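Local coordinates for esterase (uncultured bacterium pCosCE1, PDB 7ATL), which probably hydrolyses carboxylic esters as a family VIII carboxylesterase of the beta-lactamase superfamily, and also shows promiscuous acyltransferase activity, at residues A[231-236]-A[249-254]; A[245-250]-A[340-345]; A[141-146]-A[258-263]; A[47-52]-A[219-224]; A[60-65]-A[215-220]. All blocks are in the same frame, centred on the assembly; numbering follows the deposited sequence.

Interaction 1: residues A[231-236]-A[249-254]; sequences IRDGML and LAPSRA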
# COMPACT_ATOMS: atom_id res chain seq x y z
N ILE A 231 5.10 17.69 6.97
CA ILE A 231 6.28 16.79 7.10
C ILE A 231 7.44 17.47 6.35
O ILE A 231 7.23 17.87 5.20
CB ILE A 231 5.95 15.39 6.57
CG1 ILE A 231 4.88 14.71 7.44
CG2 ILE A 231 7.22 14.55 6.44
CD1 ILE A 231 4.21 13.47 6.81
N ARG A 232 8.60 17.65 7.00
CA ARG A 232 9.79 18.24 6.34
C ARG A 232 10.61 17.08 5.78
O ARG A 232 10.62 16.02 6.42
CB ARG A 232 10.56 19.16 7.29
CG ARG A 232 9.85 20.49 7.57
CD ARG A 232 10.39 21.27 8.77
NE ARG A 232 11.03 20.43 9.80
CZ ARG A 232 10.52 20.11 11.01
NH1 ARG A 232 9.33 20.57 11.38
NH2 ARG A 232 11.23 19.34 11.82
N ASP A 233 11.22 17.26 4.62
CA ASP A 233 12.10 16.23 4.02
C ASP A 233 13.02 15.69 5.12
O ASP A 233 13.55 16.52 5.88
CB ASP A 233 12.93 16.78 2.85
CG ASP A 233 12.27 16.57 1.49
OD1 ASP A 233 11.06 16.25 1.48
OD2 ASP A 233 12.98 16.73 0.46
N GLY A 234 13.15 14.35 5.19
CA GLY A 234 14.10 13.63 6.05
C GLY A 234 13.67 13.61 7.51
O GLY A 234 14.48 13.24 8.36
N MET A 235 12.42 13.93 7.80
CA MET A 235 11.86 13.84 9.18
C MET A 235 11.81 12.37 9.65
O MET A 235 11.27 11.53 8.90
CB MET A 235 10.45 14.41 9.18
CG MET A 235 9.94 14.92 10.51
SD MET A 235 8.55 16.02 10.17
CE MET A 235 8.54 16.98 11.68
N LEU A 236 12.30 12.11 10.86
CA LEU A 236 12.15 10.79 11.54
C LEU A 236 10.95 10.83 12.49
O LEU A 236 11.10 11.37 13.60
CB LEU A 236 13.43 10.45 12.31
CG LEU A 236 14.73 10.42 11.50
CD1 LEU A 236 15.81 9.65 12.26
CD2 LEU A 236 14.53 9.80 10.13
N LEU A 249 10.71 10.04 6.15
CA LEU A 249 9.85 10.51 5.05
C LEU A 249 10.46 11.74 4.39
O LEU A 249 10.95 12.62 5.11
CB LEU A 249 8.46 10.83 5.60
CG LEU A 249 7.68 9.64 6.13
CD1 LEU A 249 6.38 10.09 6.80
CD2 LEU A 249 7.44 8.64 5.01
N ALA A 250 10.39 11.78 3.07
CA ALA A 250 10.87 12.90 2.24
C ALA A 250 9.80 13.21 1.21
O ALA A 250 9.83 12.71 0.09
CB ALA A 250 12.21 12.54 1.65
N PRO A 251 8.80 14.05 1.58
CA PRO A 251 7.74 14.44 0.66
C PRO A 251 8.17 15.03 -0.69
O PRO A 251 7.39 14.96 -1.61
CB PRO A 251 6.91 15.44 1.47
CG PRO A 251 7.16 15.00 2.89
CD PRO A 251 8.62 14.60 2.92
N SER A 252 9.40 15.51 -0.84
CA SER A 252 9.92 16.00 -2.14
C SER A 252 10.17 14.82 -3.10
O SER A 252 10.17 15.07 -4.32
CB SER A 252 11.15 16.85 -1.98
OG SER A 252 12.27 16.08 -1.57
N ARG A 253 10.40 13.60 -2.59
CA ARG A 253 10.76 12.43 -3.43
C ARG A 253 9.76 12.27 -4.59
O ARG A 253 10.21 12.02 -5.73
CB ARG A 253 10.79 11.17 -2.56
CG ARG A 253 11.44 9.97 -3.24
CD ARG A 253 11.36 8.75 -2.35
NE ARG A 253 12.30 7.72 -2.75
CZ ARG A 253 12.12 6.89 -3.77
NH1 ARG A 253 11.03 6.98 -4.52
NH2 ARG A 253 13.04 5.98 -4.02
N ALA A 254 8.47 12.43 -4.30
CA ALA A 254 7.33 12.34 -5.26
C ALA A 254 7.53 13.25 -6.48
O ALA A 254 6.84 13.02 -7.50
CB ALA A 254 6.05 12.67 -4.53

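Interaction 2: residues A[245-250]-A[340-345]; sequences FEIELA and GGVYGH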
# COMPACT_ATOMS: atom_id res chain seq x y z
N PHE A 245 9.52 1.31 14.56
CA PHE A 245 10.30 2.25 15.41
C PHE A 245 10.10 3.61 14.75
O PHE A 245 9.07 4.23 15.03
CB PHE A 245 11.77 1.82 15.55
CG PHE A 245 11.98 0.59 16.40
CD1 PHE A 245 11.78 -0.69 15.86
CD2 PHE A 245 12.37 0.69 17.73
CE1 PHE A 245 11.97 -1.83 16.64
CE2 PHE A 245 12.54 -0.46 18.51
CZ PHE A 245 12.34 -1.71 17.96
N GLU A 246 11.03 3.98 13.86
CA GLU A 246 11.13 5.34 13.28
C GLU A 246 11.17 5.19 11.77
O GLU A 246 11.90 4.33 11.28
CB GLU A 246 12.35 6.11 13.79
CG GLU A 246 12.20 6.57 15.23
CD GLU A 246 13.19 7.65 15.64
OE1 GLU A 246 14.16 7.90 14.88
OE2 GLU A 246 12.99 8.25 16.71
N ILE A 247 10.40 6.02 11.08
CA ILE A 247 10.27 6.03 9.61
C ILE A 247 10.83 7.36 9.11
O ILE A 247 10.57 8.40 9.75
CB ILE A 247 8.80 5.80 9.18
CG1 ILE A 247 8.64 5.97 7.66
CG2 ILE A 247 7.86 6.72 9.94
CD1 ILE A 247 7.34 5.48 7.14
N GLU A 248 11.55 7.31 7.99
CA GLU A 248 12.18 8.48 7.34
C GLU A 248 11.33 8.86 6.13
O GLU A 248 11.29 8.08 5.18
CB GLU A 248 13.61 8.16 6.90
CG GLU A 248 14.40 9.40 6.61
CD GLU A 248 15.84 9.26 6.14
OE1 GLU A 248 16.46 8.18 6.29
OE2 GLU A 248 16.31 10.27 5.60
N LEU A 249 10.71 10.04 6.15
CA LEU A 249 9.85 10.51 5.05
C LEU A 249 10.46 11.74 4.39
O LEU A 249 10.95 12.62 5.11
CB LEU A 249 8.46 10.83 5.60
CG LEU A 249 7.68 9.64 6.13
CD1 LEU A 249 6.38 10.09 6.80
CD2 LEU A 249 7.44 8.64 5.01
N ALA A 250 10.39 11.78 3.07
CA ALA A 250 10.87 12.90 2.24
C ALA A 250 9.80 13.21 1.21
O ALA A 250 9.83 12.71 0.09
CB ALA A 250 12.21 12.54 1.65
N GLY A 340 -3.40 -0.41 3.82
CA GLY A 340 -3.35 1.06 3.95
C GLY A 340 -2.04 1.65 3.46
O GLY A 340 -1.39 1.02 2.57
N GLY A 341 -1.65 2.79 4.05
CA GLY A 341 -0.42 3.55 3.73
C GLY A 341 -0.05 4.50 4.86
O GLY A 341 -0.92 5.22 5.35
N VAL A 342 1.22 4.54 5.23
CA VAL A 342 1.66 5.40 6.37
C VAL A 342 1.32 6.86 6.07
O VAL A 342 1.09 7.58 7.02
CB VAL A 342 3.16 5.25 6.69
CG1 VAL A 342 3.52 3.82 7.02
CG2 VAL A 342 4.03 5.78 5.57
N TYR A 343 1.30 7.33 4.82
CA TYR A 343 0.99 8.76 4.53
C TYR A 343 -0.43 9.12 4.98
O TYR A 343 -0.72 10.31 5.17
CB TYR A 343 1.25 9.14 3.07
CG TYR A 343 2.68 9.57 2.78
CD1 TYR A 343 3.21 10.70 3.39
CD2 TYR A 343 3.49 8.86 1.91
CE1 TYR A 343 4.51 11.11 3.13
CE2 TYR A 343 4.78 9.27 1.64
CZ TYR A 343 5.29 10.40 2.25
OH TYR A 343 6.56 10.82 2.01
N GLY A 344 -1.32 8.12 5.08
CA GLY A 344 -2.60 8.23 5.80
C GLY A 344 -3.75 7.61 5.04
O GLY A 344 -4.74 8.30 4.87
N HIS A 345 -3.66 6.35 4.62
CA HIS A 345 -4.67 5.73 3.70
C HIS A 345 -5.17 4.40 4.26
O HIS A 345 -4.42 3.74 5.04
CB HIS A 345 -4.15 5.55 2.27
CG HIS A 345 -3.34 6.68 1.73
ND1 HIS A 345 -3.74 8.00 1.81
CD2 HIS A 345 -2.15 6.68 1.09
CE1 HIS A 345 -2.83 8.75 1.22
NE2 HIS A 345 -1.83 7.97 0.78

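Interaction 3: residues A[141-146]-A[258-263]; sequences GMELSS and QAYPSG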
# COMPACT_ATOMS: atom_id res chain seq x y z
N GLY A 141 12.19 3.27 0.55
CA GLY A 141 11.45 3.78 -0.62
C GLY A 141 10.81 5.16 -0.42
O GLY A 141 10.25 5.68 -1.40
N MET A 142 10.89 5.79 0.75
CA MET A 142 10.16 7.06 1.03
C MET A 142 11.09 8.24 1.36
O MET A 142 10.59 9.38 1.45
CB MET A 142 9.16 6.84 2.17
CG MET A 142 8.00 5.94 1.71
SD MET A 142 7.05 5.28 3.09
CE MET A 142 8.18 4.00 3.65
N GLU A 143 12.39 7.98 1.45
CA GLU A 143 13.44 8.93 1.91
C GLU A 143 14.32 9.34 0.72
O GLU A 143 14.23 8.71 -0.34
CB GLU A 143 14.29 8.30 3.02
CG GLU A 143 15.19 7.16 2.55
CD GLU A 143 14.46 5.83 2.48
OE1 GLU A 143 14.41 5.16 3.52
OE2 GLU A 143 13.88 5.50 1.41
N LEU A 144 15.15 10.37 0.90
CA LEU A 144 16.10 10.81 -0.17
C LEU A 144 17.27 9.83 -0.22
O LEU A 144 17.67 9.30 0.83
CB LEU A 144 16.56 12.24 0.10
CG LEU A 144 15.48 13.32 0.07
CD1 LEU A 144 16.10 14.69 0.30
CD2 LEU A 144 14.72 13.32 -1.24
N SER A 145 17.78 9.57 -1.41
CA SER A 145 18.95 8.69 -1.65
C SER A 145 19.50 8.95 -3.04
O SER A 145 18.76 9.50 -3.88
CB SER A 145 18.61 7.23 -1.46
OG SER A 145 18.31 6.59 -2.69
N SER A 146 20.73 8.49 -3.28
CA SER A 146 21.45 8.59 -4.57
C SER A 146 21.38 7.25 -5.29
O SER A 146 22.04 7.11 -6.32
CB SER A 146 22.87 9.01 -4.35
OG SER A 146 23.57 8.01 -3.62
N GLN A 258 14.10 11.22 -10.92
CA GLN A 258 15.34 10.40 -10.82
C GLN A 258 15.24 9.43 -9.64
O GLN A 258 16.03 8.48 -9.59
CB GLN A 258 16.62 11.23 -10.60
CG GLN A 258 16.93 12.30 -11.64
CD GLN A 258 16.58 11.90 -13.05
OE1 GLN A 258 15.88 12.62 -13.78
NE2 GLN A 258 17.06 10.74 -13.45
N ALA A 259 14.33 9.67 -8.70
CA ALA A 259 14.19 8.81 -7.50
C ALA A 259 13.86 7.38 -7.95
O ALA A 259 12.97 7.22 -8.82
CB ALA A 259 13.15 9.38 -6.58
N TYR A 260 14.54 6.36 -7.41
CA TYR A 260 14.32 4.95 -7.83
C TYR A 260 12.87 4.56 -7.56
O TYR A 260 12.25 4.97 -6.56
CB TYR A 260 15.35 3.98 -7.24
CG TYR A 260 15.16 3.62 -5.79
CD1 TYR A 260 14.27 2.63 -5.42
CD2 TYR A 260 15.86 4.26 -4.78
CE1 TYR A 260 14.08 2.29 -4.10
CE2 TYR A 260 15.67 3.94 -3.45
CZ TYR A 260 14.78 2.94 -3.10
OH TYR A 260 14.56 2.58 -1.79
N PRO A 261 12.26 3.81 -8.50
CA PRO A 261 10.89 3.34 -8.36
C PRO A 261 10.77 2.31 -7.24
O PRO A 261 11.28 1.24 -7.41
CB PRO A 261 10.59 2.71 -9.72
CG PRO A 261 11.95 2.32 -10.27
CD PRO A 261 12.85 3.44 -9.80
N SER A 262 10.17 2.69 -6.11
CA SER A 262 9.87 1.79 -4.97
C SER A 262 8.49 1.18 -5.20
O SER A 262 7.51 1.88 -5.03
CB SER A 262 9.94 2.50 -3.64
OG SER A 262 9.35 1.71 -2.62
N GLY A 263 8.45 -0.09 -5.58
CA GLY A 263 7.20 -0.86 -5.70
C GLY A 263 6.41 -0.95 -4.40
O GLY A 263 5.17 -1.01 -4.48
O HOH W 1 16.96 7.40 -5.69

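Interaction 4: residues A[47-52]-A[219-224]; sequences ADREQK and TAYHDT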
# COMPACT_ATOMS: atom_id res chain seq x y z
N ALA A 47 -6.18 20.28 0.75
CA ALA A 47 -4.96 19.70 0.14
C ALA A 47 -3.77 20.30 0.88
O ALA A 47 -2.89 19.53 1.28
CB ALA A 47 -4.89 20.01 -1.34
N ASP A 48 -3.78 21.64 1.01
CA ASP A 48 -2.82 22.45 1.80
C ASP A 48 -3.59 23.44 2.71
O ASP A 48 -4.26 24.34 2.18
CB ASP A 48 -1.84 23.17 0.87
CG ASP A 48 -0.64 23.72 1.61
OD1 ASP A 48 -0.82 24.60 2.49
OD2 ASP A 48 0.46 23.22 1.36
N ARG A 49 -3.46 23.29 4.03
CA ARG A 49 -4.12 24.16 5.05
C ARG A 49 -3.57 25.58 4.99
O ARG A 49 -4.36 26.52 4.88
CB ARG A 49 -3.92 23.62 6.47
CG ARG A 49 -4.97 24.07 7.48
CD ARG A 49 -4.73 23.55 8.89
NE ARG A 49 -3.29 23.50 9.10
CZ ARG A 49 -2.66 22.76 10.01
NH1 ARG A 49 -3.32 21.99 10.87
NH2 ARG A 49 -1.34 22.80 10.04
N GLU A 50 -2.25 25.73 5.04
CA GLU A 50 -1.59 27.06 5.12
C GLU A 50 -1.97 27.89 3.88
O GLU A 50 -2.25 29.06 4.08
CB GLU A 50 -0.08 26.88 5.35
CG GLU A 50 0.26 26.21 6.68
CD GLU A 50 0.22 24.68 6.70
OE1 GLU A 50 0.28 24.05 5.61
OE2 GLU A 50 0.13 24.11 7.81
N GLN A 51 -2.07 27.32 2.67
CA GLN A 51 -2.54 28.06 1.45
C GLN A 51 -4.08 28.02 1.30
O GLN A 51 -4.60 28.50 0.26
CB GLN A 51 -1.94 27.48 0.17
CG GLN A 51 -0.42 27.43 0.14
CD GLN A 51 0.07 26.75 -1.12
OE1 GLN A 51 1.15 27.06 -1.63
NE2 GLN A 51 -0.71 25.83 -1.66
N LYS A 52 -4.80 27.46 2.28
CA LYS A 52 -6.26 27.17 2.22
C LYS A 52 -6.63 26.73 0.79
O LYS A 52 -7.57 27.30 0.23
CB LYS A 52 -7.09 28.38 2.66
CG LYS A 52 -6.31 29.49 3.37
CD LYS A 52 -7.13 30.31 4.34
CE LYS A 52 -7.73 29.45 5.44
NZ LYS A 52 -7.75 30.16 6.74
N THR A 219 -0.39 18.18 0.19
CA THR A 219 0.68 18.38 1.18
C THR A 219 0.56 17.31 2.29
O THR A 219 -0.53 17.20 2.92
CB THR A 219 0.58 19.81 1.70
OG1 THR A 219 0.55 20.57 0.49
CG2 THR A 219 1.69 20.17 2.66
N ALA A 220 1.66 16.61 2.57
CA ALA A 220 1.73 15.61 3.64
C ALA A 220 1.83 16.31 5.00
O ALA A 220 2.74 17.16 5.17
CB ALA A 220 2.91 14.70 3.41
N TYR A 221 0.98 15.92 5.94
CA TYR A 221 0.96 16.38 7.35
C TYR A 221 1.17 15.14 8.22
O TYR A 221 0.93 14.02 7.68
CB TYR A 221 -0.37 17.06 7.70
CG TYR A 221 -0.63 18.33 6.95
CD1 TYR A 221 -1.08 18.31 5.64
CD2 TYR A 221 -0.40 19.57 7.53
CE1 TYR A 221 -1.27 19.47 4.92
CE2 TYR A 221 -0.59 20.75 6.83
CZ TYR A 221 -1.04 20.70 5.52
OH TYR A 221 -1.21 21.85 4.81
N HIS A 222 1.57 15.34 9.48
CA HIS A 222 1.68 14.26 10.49
C HIS A 222 1.10 14.75 11.82
O HIS A 222 0.99 15.97 11.95
CB HIS A 222 3.13 13.79 10.61
CG HIS A 222 3.94 14.63 11.54
ND1 HIS A 222 4.18 14.22 12.85
CD2 HIS A 222 4.52 15.84 11.35
CE1 HIS A 222 4.91 15.16 13.43
NE2 HIS A 222 5.13 16.17 12.52
N ASP A 223 0.76 13.84 12.75
CA ASP A 223 0.06 14.12 14.04
C ASP A 223 1.06 14.64 15.07
O ASP A 223 2.13 14.01 15.24
CB ASP A 223 -0.64 12.88 14.61
CG ASP A 223 -1.24 11.88 13.61
OD1 ASP A 223 -2.07 12.27 12.74
OD2 ASP A 223 -0.92 10.67 13.74
N THR A 224 0.75 15.77 15.74
CA THR A 224 1.62 16.47 16.73
C THR A 224 0.82 16.79 17.99
O THR A 224 -0.34 16.35 18.05
CB THR A 224 2.20 17.79 16.20
OG1 THR A 224 2.18 17.76 14.77
CG2 THR A 224 3.61 18.08 16.69

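Interaction 5: residues A[60-65]-A[215-220]; sequences QFRLSS and DNLATA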
# COMPACT_ATOMS: atom_id res chain seq x y z
N GLN A 60 -4.08 14.49 -6.11
CA GLN A 60 -3.12 13.36 -6.12
C GLN A 60 -2.49 13.23 -4.73
O GLN A 60 -2.29 14.27 -4.03
CB GLN A 60 -2.07 13.56 -7.20
CG GLN A 60 -1.54 12.25 -7.75
CD GLN A 60 -0.26 12.41 -8.54
OE1 GLN A 60 0.56 13.30 -8.28
NE2 GLN A 60 -0.06 11.51 -9.50
N PHE A 61 -2.18 12.00 -4.33
CA PHE A 61 -1.52 11.72 -3.04
C PHE A 61 -0.22 10.95 -3.24
O PHE A 61 -0.05 10.24 -4.25
CB PHE A 61 -2.44 10.92 -2.11
CG PHE A 61 -3.68 11.65 -1.66
CD1 PHE A 61 -4.77 11.75 -2.49
CD2 PHE A 61 -3.76 12.16 -0.38
CE1 PHE A 61 -5.93 12.39 -2.07
CE2 PHE A 61 -4.91 12.81 0.04
CZ PHE A 61 -5.99 12.93 -0.80
N ARG A 62 0.68 11.12 -2.29
CA ARG A 62 1.76 10.15 -2.03
C ARG A 62 1.07 8.90 -1.49
O ARG A 62 0.31 9.04 -0.51
CB ARG A 62 2.77 10.73 -1.03
CG ARG A 62 3.49 11.97 -1.55
CD ARG A 62 4.30 12.68 -0.49
NE ARG A 62 4.87 13.91 -1.03
CZ ARG A 62 4.22 15.08 -1.13
NH1 ARG A 62 2.97 15.22 -0.73
NH2 ARG A 62 4.86 16.11 -1.63
N LEU A 63 1.32 7.74 -2.10
CA LEU A 63 0.52 6.51 -1.81
C LEU A 63 1.16 5.62 -0.74
O LEU A 63 0.40 4.88 -0.15
CB LEU A 63 0.31 5.74 -3.11
CG LEU A 63 -0.64 6.42 -4.10
CD1 LEU A 63 -0.74 5.62 -5.39
CD2 LEU A 63 -2.01 6.61 -3.48
N SER A 64 2.46 5.75 -0.45
CA SER A 64 3.30 4.80 0.37
C SER A 64 2.86 3.36 0.06
O SER A 64 2.88 3.00 -1.13
CB SER A 64 3.31 5.14 1.86
OG SER A 64 2.00 5.35 2.38
N SER A 65 2.41 2.56 1.03
CA SER A 65 2.13 1.12 0.81
C SER A 65 0.90 0.88 -0.06
O SER A 65 0.69 -0.27 -0.46
CB SER A 65 2.02 0.37 2.08
OG SER A 65 3.29 0.28 2.71
N ASP A 215 1.21 21.52 -7.90
CA ASP A 215 0.05 22.20 -7.25
C ASP A 215 -1.03 21.18 -6.89
O ASP A 215 -1.78 21.46 -5.95
CB ASP A 215 -0.61 23.29 -8.12
CG ASP A 215 0.35 24.24 -8.85
OD1 ASP A 215 1.45 24.51 -8.31
OD2 ASP A 215 -0.01 24.69 -9.96
N ASN A 216 -1.15 20.07 -7.62
CA ASN A 216 -2.27 19.11 -7.38
C ASN A 216 -1.87 17.96 -6.43
O ASN A 216 -2.72 17.10 -6.18
CB ASN A 216 -2.85 18.58 -8.70
CG ASN A 216 -4.25 18.02 -8.52
OD1 ASN A 216 -5.11 18.63 -7.88
ND2 ASN A 216 -4.47 16.84 -9.05
N LEU A 217 -0.66 17.94 -5.88
CA LEU A 217 -0.22 16.88 -4.93
C LEU A 217 -0.54 17.35 -3.51
O LEU A 217 0.06 18.33 -3.06
CB LEU A 217 1.29 16.64 -5.13
CG LEU A 217 1.91 15.50 -4.32
CD1 LEU A 217 1.19 14.19 -4.61
CD2 LEU A 217 3.40 15.38 -4.60
N ALA A 218 -1.45 16.68 -2.81
CA ALA A 218 -1.77 17.03 -1.41
C ALA A 218 -0.49 17.13 -0.59
O ALA A 218 0.36 16.25 -0.65
CB ALA A 218 -2.70 16.03 -0.80
N THR A 219 -0.39 18.18 0.19
CA THR A 219 0.68 18.38 1.18
C THR A 219 0.56 17.31 2.29
O THR A 219 -0.53 17.20 2.92
CB THR A 219 0.58 19.81 1.70
OG1 THR A 219 0.55 20.57 0.49
CG2 THR A 219 1.69 20.17 2.66
N ALA A 220 1.66 16.61 2.57
CA ALA A 220 1.73 15.61 3.64
C ALA A 220 1.83 16.31 5.00
O ALA A 220 2.74 17.16 5.17
CB ALA A 220 2.91 14.70 3.41
O HOH W 2 2.58 18.16 -1.82

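Interaction 1: residues A[231-236]-A[249-254]
Met235 and Leu249 pair at the end of a two-stranded antiparallel hairpin formed by strands 235-238 and 246-249. They are a hydrogen-bonded pair. Leu249 N donates to Met235 O at 3.2 Å, nearly straight at 167°. The donor is tilted 18° from the carbonyl plane. The return side is looser. Leu249 O is approached by Gly234 N at 2.8 Å and by Met235 N at 3.3 Å, and both bonds are bent and weak. A type II beta turn from Arg232 to Met235 brings these two N-H groups together, with Gly234 at positive phi in its third position. From within the turn, Asp233 reaches across to 249-254. Its OD1 accepts from Ser252 N at 2.9 Å with an angle of 160°, on the syn lone pair. The modelled approach of OD2 to Ser252 OG is too close to be trusted.

The apolar part is built on Ile231. Ile231 has CG2 anti to its backbone N, and this methyl meets Pro251 CG at 3.6 Å. The two side chains cross at about a right angle. The same CG2 lies 4.0 Å from Leu249 CB, and Ile231 CD1 meets Leu249 CD1 at 4.0 Å. Ile231 also packs on Ala220, while Pro251 O accepts from Arg62 NH2. The contact therefore divides by chemistry. Ile231 and Leu249 make a buried apolar side, whereas Asp233 is exposed and spends one carboxylate oxygen on a backbone N-H. That bond, with those of Leu249, ties the turn to both Leu249 and Ser252.

Interaction 2: residues A[245-250]-A[340-345]
Gly341 O is gripped by two backbone donors, Gly344 N at 2.9 Å and His345 N at 3.1 Å, in the bend that carries Val342 and Tyr343, the two residues that face strand 246-249. Gly344 and His345 together lie opposite Gly341, which makes a classic beta bulge. Gly341 N completes the pairing by donating to His345 O at 3.1 Å. The bend joins strands 337-341 and 345-350, neighbours in the large antiparallel sheet of the beta-lactamase fold. The glycines at the end of strand 337-341 are consistent with the Trp-Gly-Gly motif of family VIII esterases.

Contact with 245-250 is made mainly by apolar side chains. The ends of Ile247 and Val342 meet head-on, with Ile247 CD1 3.7 Å from Val342 CG2. Ile247 gets there because CG1 is anti to the backbone N (chi1 173°) and the chain stays extended through chi2. Leu249 and Tyr343 meet differently. They run alongside in opposite senses, and the Leu249 methyl approaches the phenol end of the ring obliquely.

The bend has further partners in the chain near the probable active-site serine, Ser65. Tyr343 N donates to Ser64 OG, and His345 NE2 bonds to Arg62 O. Val342 N is hydrogen-bonded to a pentaethylene glycol, probably from the crystallisation liquor. The same molecule also bonds to Ser65 OG, so it may mark the substrate pocket. On the Tyr343 side, Leu249 CD2 lies 3.9 Å from Tyr343 CZ and 3.8 Å from Tyr343 OH.

Interaction 3: residues A[141-146]-A[258-263]
Gly141 and Ser262 make the tight end of this contact, where their CA atoms are 5.0 Å apart. Ser262 points at the glycine, and its OG and CB both lie 3.6 Å from Gly141 CA. The absence of a side chain on Gly141 lets the hydroxyl come this close. Ser262 OG has its own strong partner, Asp176 OD2. Tyr260 OH also comes to Gly141, 3.4 Å from its N, but at a poor angle for a hydrogen bond. The N-H is turned instead to the syn lone pair of Glu143 OE2, at 2.9 Å. Arg124 forms a salt bridge with the other oxygen of that carboxylate.

The contact joins two loops of the beta-lactamase fold. One lies between helices 132-136 and 149-157, the other between strands 246-249 and 268-269. Arg253 makes a cation-pi contact with Tyr260.

Toward Ser145, which is partly exposed, the packing opens out. Ser145 OG lies in the plane of the Tyr260 ring, at its edge, 3.8 Å from CE2, while its polar partner is Leu147 N. Here a water bridges the backbones. It accepts from Tyr260 N at 3.1 Å and donates weakly to Ser145 O at 3.3 Å.

Interaction 4: residues A[47-52]-A[219-224]
Tyr221 OH lies between two partners at 2.8 Å each: it accepts from Arg49 N and donates to Glu50 OE1. The Glu50 carboxylate is nearly coplanar with the ring, 22° apart, and it lies at the ring edge. OE1 is met on its syn side, out of the carboxylate plane. Thr219 makes a second polar pair. Its OG1 donates to Asp48 OD2 at 2.8 Å, from the anti side, and its N donates to Ala47 O at 3.0 Å from above the carbonyl plane. Asp48 is placed for this by CG standing anti to the backbone N (chi1 -165°).

Outward, Arg49 NH2 forms a salt bridge with Glu50 OE2 at 3.0 Å, in the guanidinium plane, and also bonds to Pro228 O. Tyr221 CE2 lies over one face of that guanidinium, the two planes being steeply inclined. At the other ring edge, Tyr221 CE1 is 4.0 Å from Ala47 O.

Asp48 OD1 accepts from Gln51 N at 3.0 Å, which is an Asx motif. It accompanies a type I turn from Arg49 to Lys52, next to the classic beta bulge that Ala47 and Asp48 form opposite Lys53. The contact ties this loop, after strand 37-44, to the chain entering strand 221-222.

Interaction 5: residues A[60-65]-A[215-220]
Arg62 runs from CB as an extended chain through CG and CD to NE, which is near Leu217 CD2, and its guanidinium then spreads over Leu217. Leu217 CD2 sits over one face of the group, 3.6 Å from Arg62 CZ and 3.4 Å from Arg62 NH2. The two side chains cross at about a right angle. At the tip, Arg62 NH1 reaches Ala218 O at 2.8 Å in a bent, weak hydrogen bond. Arg62 NH2 donates to a water at 3.1 Å, and that water donates to Leu217 O at 2.8 Å. The same NH2 has its strongest partner in Pro251 O.

The backbones are tied by a single bridge at Gln60 and Leu217. Gln60 N donates to Asn216 O at 2.9 Å, and Ala218 N donates to Gln60 O at 2.8 Å, nearly straight. At Phe61, Ala218 CB lies over one face of the ring, 4.0 Å from CE2.

Segment 60-65 leads to Ser65, probably the nucleophile of an SxxK pair with Lys68. The Arg62 guanidinium meets carbonyl oxygens and a water, and with the backbone bridge it ties 215-220 to the chain leading to Ser65.

How the interactions relate
Interactions 1 and 2 share Leu249 and Ala250, and their centres are 10 Å apart. Interactions 4 and 5 share Thr219 and Ala220, with centres 11 Å apart. Ala220 O joins the two groups by accepting from Ile231 N at 3.0 Å, while Met142 O of interaction 3 accepts from Ala250 N at 2.9 Å. Interaction 5 carries the probable active-site serine, Ser65. Interaction 2 reaches its segment through His345 NE2, 2.7 Å from Arg62 O. Interaction 3 comes near Ser64 by packing, with Met142 SD 3.9 Å from Ser64 CB. Interactions 3 and 4 do not touch; their centres are 23 Å apart.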